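Local atomic coordinates of anthranilate synthase component I (Streptococcus pneumoniae serotype 4, PDB entry 5KCK), a protein that forms the large first component of an anthranilate synthase, with a fold of helices packed around large antiparallel beta sheets. Residues R231-R234 with V235-P238. Numbering follows the deposited sequence.
Sequences RNLR and VTNP
The Thr236 methyl lies over one face of the Asn232 amide, beyond its polar rim: CG2 is 3.9 Å from ND2 of Asn232 and 4.0 Å from its OD1, so neither polar atom is favoured. The Asn237 amide is approached from two sides. One Leu233 methyl, CD1, comes over a face at the oxygen end, 3.5 Å from OD1 of Asn237, while the Thr236 hydroxyl meets the same oxygen tilted 26° out of the carbonyl plane, on the face opposite the Leu233 methyl. That bond, from Thr236 OG1 to Asn237 OD1, measures 2.9 Å and helps to set the rotation of the amide. A chi1 of 69° places the Thr236 hydroxyl between its own backbone N and carbonyl carbon; CG2 is thereby directed back over Asn232.

Backbone bonds tie the same residues together. Asn232 O accepts from Thr236 N at 3.1 Å and more weakly from Val235 N. Leu233 O receives Asn237 N at 2.7 Å. Both full-strength bonds span four residues, the alpha-helical pattern. Farther round, Val235 CG2 rests 3.7 Å from Arg231 O.

Both guanidinium groups are held outside this turn: buried Arg231 by a salt bridge through NH2 to Asp10 of the same chain, Arg234 by one through NH2 to Glu30 of the second subunit. Val235 and Pro238 pack on Lys136 and Ile32 of that subunit. Asn237 is the first residue to leave helical backbone angles, yet its N-H still closes the last turn before Pro238. The geometry is that of the C-terminal end of an alpha-helix, here helix 226-236 of the chorismate binding enzyme region, set against the subunit interface.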
loop_
_atom_site.group_PDB
_atom_site.type_symbol
_atom_site.label_atom_id
_atom_site.label_comp_id
_atom_site.label_asym_id
_atom_site.label_seq_id
_atom_site.Cartn_x
_atom_site.Cartn_y
_atom_site.Cartn_z
ATOM N N ARG A 231 3.875 14.989 7.399
ATOM C CA ARG A 231 3.655 14.428 6.068
ATOM C C ARG A 231 4.921 13.779 5.530
ATOM O O ARG A 231 4.866 12.726 4.881
ATOM C CB ARG A 231 3.162 15.511 5.101
ATOM C CG ARG A 231 1.792 16.093 5.446
ATOM C CD ARG A 231 1.482 17.294 4.542
ATOM N NE ARG A 231 1.483 16.903 3.136
ATOM C CZ ARG A 231 1.484 17.754 2.115
ATOM N NH1 ARG A 231 1.496 19.066 2.328
ATOM N NH2 ARG A 231 1.486 17.285 0.879
ATOM N N ASN A 232 6.075 14.386 5.794
ATOM C CA ASN A 232 7.315 13.786 5.324
ATOM C C ASN A 232 7.707 12.596 6.188
ATOM O O ASN A 232 8.244 11.605 5.681
ATOM C CB ASN A 232 8.438 14.819 5.302
ATOM C CG ASN A 232 9.672 14.306 4.582
ATOM O OD1 ASN A 232 9.616 13.967 3.392
ATOM N ND2 ASN A 232 10.789 14.228 5.297
ATOM N N LEU A 233 7.423 12.682 7.489
ATOM C CA LEU A 233 7.786 11.615 8.414
ATOM C C LEU A 233 7.097 10.306 8.051
ATOM O O LEU A 233 7.724 9.240 8.063
ATOM C CB LEU A 233 7.429 12.028 9.844
ATOM C CG LEU A 233 7.869 11.058 10.946
ATOM C CD1 LEU A 233 9.394 10.977 11.012
ATOM C CD2 LEU A 233 7.283 11.460 12.292
ATOM N N ARG A 234 5.804 10.363 7.722
ATOM C CA ARG A 234 5.071 9.132 7.456
ATOM C C ARG A 234 5.505 8.475 6.155
ATOM O O ARG A 234 5.225 7.288 5.956
ATOM C CB ARG A 234 3.556 9.396 7.465
ATOM C CG ARG A 234 3.077 10.414 6.460
ATOM C CD ARG A 234 1.718 11.015 6.857
ATOM N NE ARG A 234 0.593 10.081 6.777
ATOM C CZ ARG A 234 0.106 9.582 5.641
ATOM N NH1 ARG A 234 0.649 9.905 4.467
ATOM N NH2 ARG A 234 -0.922 8.748 5.676
ATOM N N VAL A 235 6.205 9.196 5.281
ATOM C CA VAL A 235 6.802 8.566 4.105
ATOM C C VAL A 235 8.182 7.993 4.417
ATOM O O VAL A 235 8.540 6.920 3.925
ATOM C CB VAL A 235 6.859 9.569 2.933
ATOM C CG1 VAL A 235 7.643 8.979 1.765
ATOM C CG2 VAL A 235 5.451 9.936 2.497
ATOM N N THR A 236 8.977 8.676 5.239
ATOM C CA THR A 236 10.338 8.236 5.508
ATOM C C THR A 236 10.461 7.308 6.717
ATOM O O THR A 236 11.505 6.668 6.874
ATOM C CB THR A 236 11.264 9.448 5.697
ATOM O OG1 THR A 236 10.938 10.129 6.916
ATOM C CG2 THR A 236 11.121 10.413 4.533
ATOM N N ASN A 237 9.441 7.211 7.570
ATOM C CA ASN A 237 9.477 6.331 8.743
ATOM C C ASN A 237 8.144 5.619 8.909
ATOM O O ASN A 237 7.420 5.841 9.883
ATOM C CB ASN A 237 9.824 7.116 10.008
ATOM C CG ASN A 237 11.223 7.680 9.970
ATOM O OD1 ASN A 237 11.462 8.734 9.381
ATOM N ND2 ASN A 237 12.161 6.981 10.595
ATOM N N PRO A 238 7.797 4.738 7.984
ATOM C CA PRO A 238 6.543 3.988 8.130
ATOM C C PRO A 238 6.585 2.967 9.264
ATOM O O PRO A 238 6.979 1.812 9.062
ATOM C CB PRO A 238 6.386 3.311 6.762
ATOM C CG PRO A 238 7.784 3.167 6.262
ATOM C CD PRO A 238 8.526 4.374 6.753
#